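Local coordinates for PbSGBP-B lipoprotein (Prevotella bryantii B14, PDB 6D2Y) that probably binds polysaccharide as a surface lipoprotein encoded in a polysaccharide utilization locus, and carries a bound magnesium ion, at residues D227-S231 and V232-V236; T396-L399 and S400-N403; P213-M217 and D218-M222. All blocks are in the same frame, centred on the assembly; numbering follows the deposited sequence.

Contact 1 of 3, residues D227-S231 and V232-V236; sequences DTPNS and VTNEV. With MG (magnesium ion), chain B.
Asn230 meets Val232, Thr233 and Glu235 in an Asx turn in the loop between strands 222-224 and 246-248. The chain doubles back here, and its two halves run almost antiparallel.

Hydrogen bonds centre on the buried Asn230 amide. OD1 of Asn230 accepts from the backbone N of Val232 at 2.8 Å. The backbone N of Thr233 also donates to OD1 of Asn230, at 2.9 Å. Both donors come from the same face of the amide plane. ND2 of Asn230 gives one hydrogen to OG1 of Thr233 at 2.7 Å, nearly within the amide plane. The other goes to the backbone O of Glu235. That oxygen also takes the backbone N of Asn230 at 2.6 Å, in a nearly straight bond (175°). With both hydrogens and the oxygen used, the amide cannot flip without losing bonds. With chi1 at 84°, CG of Asn230 is tucked back over its own backbone, and OD1 faces the N-H groups of Val232 and Thr233. OG1 of Thr233 in turn donates a hydrogen bond to OE1 of Glu235. The Glu235 carboxylate is also held by Ser295 and His296.

Apolar contact is slight. CG2 of Val236 lies 4.0 Å from CB of Pro229.

Metal binding occupies the other end of the segment. Asp225, Ser255, Asn257 and Asp452 share the magnesium ion with Asp227. OG1 of Thr228 is hydrogen-bonded to the carboxylate of Asp225. The Asp227 carboxylate reaches the magnesium ion through OD2, at 2.4 Å.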
loop_
_atom_site.group_PDB
_atom_site.type_symbol
_atom_site.label_atom_id
_atom_site.label_comp_id
_atom_site.label_asym_id
_atom_site.label_seq_id
_atom_site.Cartn_x
_atom_site.Cartn_y
_atom_site.Cartn_z
ATOM N N ASP A 227 15.483 -18.428 -2.761
ATOM C CA ASP A 227 15.781 -19.559 -1.891
ATOM C C ASP A 227 14.967 -20.787 -2.279
ATOM O O ASP A 227 15.500 -21.900 -2.333
ATOM C CB ASP A 227 15.510 -19.190 -0.430
ATOM C CG ASP A 227 16.367 -18.033 0.051
ATOM O OD1 ASP A 227 17.607 -18.114 -0.081
ATOM O OD2 ASP A 227 15.800 -17.042 0.560
ATOM N N THR A 228 13.676 -20.597 -2.553
ATOM C CA THR A 228 12.762 -21.711 -2.786
ATOM C C THR A 228 12.635 -21.994 -4.279
ATOM O O THR A 228 12.447 -21.056 -5.065
ATOM C CB THR A 228 11.386 -21.408 -2.205
ATOM O OG1 THR A 228 11.534 -20.700 -0.967
ATOM C CG2 THR A 228 10.607 -22.693 -1.962
ATOM N N PRO A 229 12.732 -23.252 -4.706
ATOM C CA PRO A 229 12.562 -23.557 -6.132
ATOM C C PRO A 229 11.128 -23.317 -6.579
ATOM O O PRO A 229 10.173 -23.670 -5.884
ATOM C CB PRO A 229 12.939 -25.040 -6.226
ATOM C CG PRO A 229 12.704 -25.575 -4.855
ATOM C CD PRO A 229 13.048 -24.454 -3.916
ATOM N N ASN A 230 10.987 -22.706 -7.753
ATOM C CA ASN A 230 9.666 -22.389 -8.272
ATOM C C ASN A 230 8.883 -23.667 -8.566
ATOM O O ASN A 230 9.446 -24.747 -8.768
ATOM C CB ASN A 230 9.775 -21.521 -9.528
ATOM C CG ASN A 230 9.996 -22.336 -10.787
ATOM O OD1 ASN A 230 9.043 -22.792 -11.421
ATOM N ND2 ASN A 230 11.259 -22.519 -11.161
ATOM N N SER A 231 7.559 -23.526 -8.589
ATOM C CA SER A 231 6.665 -24.675 -8.635
ATOM C C SER A 231 6.591 -25.339 -10.003
ATOM O O SER A 231 6.127 -26.480 -10.093
ATOM C CB SER A 231 5.259 -24.253 -8.202
ATOM O OG SER A 231 4.271 -25.053 -8.829
ATOM N N VAL A 232 7.030 -24.669 -11.061
ATOM C CA VAL A 232 6.847 -25.166 -12.421
ATOM C C VAL A 232 8.078 -25.914 -12.919
ATOM O O VAL A 232 7.982 -27.068 -13.335
ATOM C CB VAL A 232 6.475 -24.004 -13.369
ATOM C CG1 VAL A 232 6.225 -24.522 -14.772
ATOM C CG2 VAL A 232 5.242 -23.279 -12.845
ATOM N N THR A 233 9.252 -25.285 -12.872
ATOM C CA THR A 233 10.468 -25.896 -13.393
ATOM C C THR A 233 11.412 -26.388 -12.307
ATOM O O THR A 233 12.504 -26.865 -12.631
ATOM C CB THR A 233 11.208 -24.909 -14.306
ATOM O OG1 THR A 233 11.632 -23.767 -13.549
ATOM C CG2 THR A 233 10.300 -24.455 -15.440
ATOM N N ASN A 234 11.023 -26.291 -11.033
ATOM C CA ASN A 234 11.857 -26.740 -9.916
ATOM C C ASN A 234 13.209 -26.025 -9.913
ATOM O O ASN A 234 14.252 -26.620 -9.636
ATOM C CB ASN A 234 12.041 -28.261 -9.939
ATOM C CG ASN A 234 12.584 -28.806 -8.631
ATOM O OD1 ASN A 234 12.525 -28.141 -7.597
ATOM N ND2 ASN A 234 13.123 -30.018 -8.674
ATOM N N GLU A 235 13.191 -24.733 -10.226
ATOM C CA GLU A 235 14.394 -23.915 -10.247
ATOM C C GLU A 235 14.248 -22.758 -9.269
ATOM O O GLU A 235 13.159 -22.201 -9.108
ATOM C CB GLU A 235 14.675 -23.364 -11.650
ATOM C CG GLU A 235 15.161 -24.399 -12.652
ATOM C CD GLU A 235 15.288 -23.829 -14.053
ATOM O OE1 GLU A 235 14.268 -23.350 -14.592
ATOM O OE2 GLU A 235 16.405 -23.855 -14.611
ATOM N N VAL A 236 15.352 -22.408 -8.615
ATOM C CA VAL A 236 15.419 -21.205 -7.796
ATOM C C VAL A 236 15.791 -20.065 -8.738
ATOM O O VAL A 236 16.939 -19.944 -9.167
ATOM C CB VAL A 236 16.415 -21.350 -6.645
ATOM C CG1 VAL A 236 16.292 -20.169 -5.692
ATOM C CG2 VAL A 236 16.175 -22.655 -5.907
HETATM MG MG MG B . 15.256 -14.662 0.417
HETATM O O HOH W 1 12.482 -19.426 -7.312
HETATM O O HOH W 2 13.360 -14.971 1.028
#

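Contact 2 of 3, residues T396-L399 and S400-N403; sequences TIPL and SDFN
The backbone N of Asp401 bonds to O of Pro398 at 2.8 Å, where strand 393-398 ends and a 3-10 turn follows. One residue on, N of Phe402 reaches O of Leu399 at 3.2 Å. Both bonds span three residues, as in a 3-10 helix. Phe402 is then the centre of an inverse gamma turn, closed by a weak bond from Asn403 N to Asp401 O. The Asn403 amide also folds back, and its ND2 meets O of Ser400 on a lone pair, in the carbonyl plane.

This tight fold brings the Phe402 ring back alongside the strand it has just left. CB of Phe402 points toward 396-399, and CG, anti to the carbonyl carbon (chi1 -76°), lays the ring edge beside the strand end. CE1 of Phe402 touches CD2 of Leu399 at 3.6 Å and CG2 of Ile397 at 3.7 Å. O of Pro398 lies at the ring edge, close to CD1.

Strand 311-318 pairs with this strand, with backbone hydrogen bonding between Ile397 and Leu313. Ile397 and Phe402 also pack on Ile332 and Ala372, from strands 330-335 and 372-374 of a second, four-stranded sheet. This is consistent with both side chains lying between the sheets of the beta sandwich.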
loop_
_atom_site.group_PDB
_atom_site.type_symbol
_atom_site.label_atom_id
_atom_site.label_comp_id
_atom_site.label_asym_id
_atom_site.label_seq_id
_atom_site.Cartn_x
_atom_site.Cartn_y
_atom_site.Cartn_z
ATOM N N THR A 396 5.498 -1.418 -1.920
ATOM C CA THR A 396 4.318 -1.797 -2.685
ATOM C C THR A 396 4.215 -0.901 -3.909
ATOM O O THR A 396 4.153 0.326 -3.781
ATOM C CB THR A 396 3.045 -1.688 -1.843
ATOM O OG1 THR A 396 3.182 -2.482 -0.659
ATOM C CG2 THR A 396 1.840 -2.173 -2.642
ATOM N N ILE A 397 4.193 -1.512 -5.088
ATOM C CA ILE A 397 4.030 -0.778 -6.338
ATOM C C ILE A 397 2.892 -1.415 -7.126
ATOM O O ILE A 397 3.076 -2.484 -7.726
ATOM C CB ILE A 397 5.333 -0.760 -7.152
ATOM C CG1 ILE A 397 6.438 -0.064 -6.356
ATOM C CG2 ILE A 397 5.114 -0.069 -8.486
ATOM C CD1 ILE A 397 7.606 0.373 -7.192
ATOM N N PRO A 398 1.709 -0.805 -7.149
ATOM C CA PRO A 398 0.580 -1.420 -7.857
ATOM C C PRO A 398 0.839 -1.506 -9.353
ATOM O O PRO A 398 1.392 -0.587 -9.961
ATOM C CB PRO A 398 -0.592 -0.483 -7.542
ATOM C CG PRO A 398 0.043 0.815 -7.174
ATOM C CD PRO A 398 1.341 0.470 -6.512
ATOM N N LEU A 399 0.433 -2.634 -9.942
ATOM C CA LEU A 399 0.607 -2.827 -11.376
ATOM C C LEU A 399 -0.098 -1.752 -12.187
ATOM O O LEU A 399 0.293 -1.496 -13.332
ATOM C CB LEU A 399 0.106 -4.213 -11.787
ATOM C CG LEU A 399 0.855 -5.397 -11.174
ATOM C CD1 LEU A 399 0.393 -6.708 -11.794
ATOM C CD2 LEU A 399 2.356 -5.223 -11.341
ATOM N N SER A 400 -1.121 -1.111 -11.616
ATOM C CA SER A 400 -1.778 -0.000 -12.288
ATOM C C SER A 400 -0.870 1.216 -12.418
ATOM O O SER A 400 -1.163 2.102 -13.224
ATOM C CB SER A 400 -3.057 0.383 -11.542
ATOM O OG SER A 400 -2.782 0.697 -10.187
ATOM N N ASP A 401 0.215 1.278 -11.645
ATOM C CA ASP A 401 1.162 2.384 -11.710
ATOM C C ASP A 401 2.314 2.120 -12.673
ATOM O O ASP A 401 3.258 2.916 -12.725
ATOM C CB ASP A 401 1.713 2.698 -10.316
ATOM C CG ASP A 401 0.850 3.689 -9.561
ATOM O OD1 ASP A 401 0.197 4.526 -10.217
ATOM O OD2 ASP A 401 0.832 3.639 -8.315
ATOM N N PHE A 402 2.261 1.027 -13.430
ATOM C CA PHE A 402 3.237 0.777 -14.483
ATOM C C PHE A 402 2.814 1.508 -15.751
ATOM O O PHE A 402 2.684 0.891 -16.812
ATOM C CB PHE A 402 3.373 -0.723 -14.757
ATOM C CG PHE A 402 4.161 -1.471 -13.716
ATOM C CD1 PHE A 402 3.710 -1.553 -12.407
ATOM C CD2 PHE A 402 5.342 -2.109 -14.051
ATOM C CE1 PHE A 402 4.430 -2.245 -11.451
ATOM C CE2 PHE A 402 6.064 -2.805 -13.101
ATOM C CZ PHE A 402 5.608 -2.873 -11.798
ATOM N N ASN A 403 2.586 2.819 -15.652
ATOM C CA ASN A 403 2.028 3.606 -16.745
ATOM C C ASN A 403 2.940 4.764 -17.136
ATOM O O ASN A 403 2.472 5.795 -17.622
ATOM C CB ASN A 403 0.638 4.125 -16.378
ATOM C CG ASN A 403 0.614 4.848 -15.044
ATOM O OD1 ASN A 403 1.137 5.951 -14.916
ATOM N ND2 ASN A 403 0.010 4.224 -14.041
#

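Contact 3 of 3, residues P213-M217 and D218-M222; sequences PFQYM and DNRGM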
loop_
_atom_site.group_PDB
_atom_site.type_symbol
_atom_site.label_atom_id
_atom_site.label_comp_id
_atom_site.label_asym_id
_atom_site.label_seq_id
_atom_site.Cartn_x
_atom_site.Cartn_y
_atom_site.Cartn_z
ATOM N N PRO A 213 -4.338 -5.621 3.526
ATOM C CA PRO A 213 -3.930 -6.128 2.208
ATOM C C PRO A 213 -2.584 -6.830 2.240
ATOM O O PRO A 213 -1.796 -6.712 1.298
ATOM C CB PRO A 213 -3.876 -4.858 1.355
ATOM C CG PRO A 213 -3.490 -3.793 2.328
ATOM C CD PRO A 213 -4.140 -4.165 3.643
ATOM N N PHE A 214 -2.306 -7.559 3.318
ATOM C CA PHE A 214 -1.041 -8.265 3.445
ATOM C C PHE A 214 -1.182 -9.344 4.505
ATOM O O PHE A 214 -2.105 -9.323 5.323
ATOM C CB PHE A 214 0.107 -7.312 3.796
ATOM C CG PHE A 214 -0.240 -6.296 4.854
ATOM C CD1 PHE A 214 -0.404 -6.675 6.178
ATOM C CD2 PHE A 214 -0.398 -4.960 4.522
ATOM C CE1 PHE A 214 -0.722 -5.741 7.147
ATOM C CE2 PHE A 214 -0.716 -4.023 5.487
ATOM C CZ PHE A 214 -0.877 -4.415 6.801
ATOM N N GLN A 215 -0.245 -10.286 4.479
ATOM C CA GLN A 215 -0.166 -11.345 5.470
ATOM C C GLN A 215 1.229 -11.346 6.077
ATOM O O GLN A 215 2.177 -10.799 5.508
ATOM C CB GLN A 215 -0.483 -12.720 4.860
ATOM C CG GLN A 215 -1.890 -12.842 4.298
ATOM C CD GLN A 215 -2.167 -14.210 3.704
ATOM O OE1 GLN A 215 -1.247 -14.933 3.322
ATOM N NE2 GLN A 215 -3.442 -14.574 3.628
ATOM N N TYR A 216 1.346 -11.964 7.248
ATOM C CA TYR A 216 2.644 -12.081 7.902
ATOM C C TYR A 216 3.492 -13.125 7.181
ATOM O O TYR A 216 3.020 -14.236 6.928
ATOM C CB TYR A 216 2.456 -12.475 9.365
ATOM C CG TYR A 216 3.747 -12.523 10.138
ATOM C CD1 TYR A 216 4.691 -11.513 10.006
ATOM C CD2 TYR A 216 4.038 -13.589 10.977
ATOM C CE1 TYR A 216 5.877 -11.550 10.707
ATOM C CE2 TYR A 216 5.227 -13.637 11.679
ATOM C CZ TYR A 216 6.143 -12.615 11.537
ATOM O OH TYR A 216 7.331 -12.650 12.232
HETATM N N MSE A 217 4.745 -12.781 6.868
HETATM C CA MSE A 217 5.613 -13.633 6.035
HETATM C C MSE A 217 4.951 -13.910 4.693
HETATM O O MSE A 217 5.001 -15.036 4.214
HETATM C CB MSE A 217 5.920 -14.980 6.706
HETATM C CG MSE A 217 6.637 -14.942 8.072
HETATM SE SE MSE A 217 8.531 -14.432 8.197
HETATM C CE MSE A 217 8.578 -12.772 9.214
ATOM N N ASP A 218 4.339 -12.892 4.093
ATOM C CA ASP A 218 3.517 -13.093 2.904
ATOM C C ASP A 218 4.331 -13.692 1.762
ATOM O O ASP A 218 5.384 -13.166 1.392
ATOM C CB ASP A 218 2.901 -11.763 2.473
ATOM C CG ASP A 218 1.577 -11.933 1.763
ATOM O OD1 ASP A 218 1.290 -13.049 1.284
ATOM O OD2 ASP A 218 0.821 -10.941 1.690
ATOM N N ASN A 219 3.836 -14.803 1.201
ATOM C CA ASN A 219 4.474 -15.427 0.046
ATOM C C ASN A 219 3.487 -15.666 -1.092
ATOM O O ASN A 219 3.777 -16.450 -2.002
ATOM C CB ASN A 219 5.159 -16.741 0.439
ATOM C CG ASN A 219 4.204 -17.742 1.068
ATOM O OD1 ASN A 219 2.989 -17.543 1.077
ATOM N ND2 ASN A 219 4.756 -18.829 1.596
ATOM N N ARG A 220 2.326 -15.020 -1.063
ATOM C CA ARG A 220 1.375 -15.162 -2.157
ATOM C C ARG A 220 1.903 -14.482 -3.413
ATOM O O ARG A 220 2.469 -13.387 -3.354
ATOM C CB ARG A 220 0.013 -14.583 -1.766
ATOM C CG ARG A 220 -0.498 -15.045 -0.405
ATOM C CD ARG A 220 -1.762 -14.300 0.009
ATOM N NE ARG A 220 -1.511 -12.905 0.361
ATOM C CZ ARG A 220 -2.449 -11.964 0.375
ATOM N NH1 ARG A 220 -3.696 -12.268 0.041
ATOM N NH2 ARG A 220 -2.143 -10.718 0.714
ATOM N N GLY A 221 1.714 -15.140 -4.556
ATOM C CA GLY A 221 2.229 -14.619 -5.809
ATOM C C GLY A 221 3.730 -14.508 -5.832
ATOM O O GLY A 221 4.279 -13.651 -6.533
HETATM N N MSE A 222 4.404 -15.348 -5.060
HETATM C CA MSE A 222 5.852 -15.353 -4.921
HETATM C C MSE A 222 6.604 -15.591 -6.254
HETATM O O MSE A 222 6.380 -16.593 -6.930
HETATM C CB MSE A 222 6.244 -16.408 -3.873
HETATM C CG MSE A 222 7.673 -16.253 -3.476
HETATM SE SE MSE A 222 7.865 -14.726 -2.289
HETATM C CE MSE A 222 9.010 -13.757 -3.457
#
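Asp218 and Arg220 close on Gln215 in two ways. The backbone N of Gln215 donates to OD2 of Asp218 at 3.1 Å, from above the carboxylate plane. The Gln215 amide stacks on one face of the Arg220 guanidinium. The two planes are only 19° apart, and CD of Gln215 lies 3.6 Å above the guanidinium, offset toward its rim. The Gln215 chain is extended beyond CG, which carries the amide out to that face.

The next shell holds the guanidinium in place. Arg220 grips the Asp218 carboxylate side-on in a salt bridge. NE meets OD1 of Asp218 at 3.0 Å, and NH2 meets OD2 at 3.1 Å. Each oxygen uses its syn lone pair, and both lie near the guanidinium plane. A bend at chi3 of Arg220 (-71°) brings NE and NH2 round to the carboxylate. OD1 of Asp218 also takes the backbone N of Arg220 at 3.2 Å, which makes an Asx turn.

Backbone turns position these groups. A type II beta turn runs from Gln215 to Asp218, and another from Asn219 to Met222. In the first, CG of selenomethionine Met217 sits over the centre of one face of the Tyr216 ring. OH of Tyr216 is hydrogen-bonded to O of Ala143.

Further out, strand 449-458 supplies Arg455 and Val457 beside Asp218. The contact lies between the end of strand 208-215 and the start of strand 222-224, which pairs with 449-458.

Each Asp218 oxygen accepts one guanidinium N-H and one backbone N-H. These four bonds would probably favour the charged carboxylate, and the side-on grip probably fixes the guanidinium in the orientation that stacks on the Gln215 amide.

Along the chain, contact 3 comes first, then contact 1, and contact 2 much later. Contact 3 spans the passage from the IPT/TIG domain into the xyloglucan-binding domain, where contacts 1 and 2 also lie. Its centre is about 17 Å from that of each of the others, whose own centres lie about 26 Å apart. None of the three touches another. Strand 222-224 links contacts 3 and 1. Strand 393-398 of contact 2 belongs to the same six-stranded sheet, where 311-318 connects it to 449-458. The three thus mark the entry to this sheet, the loop by its magnesium ion, and one strand's end.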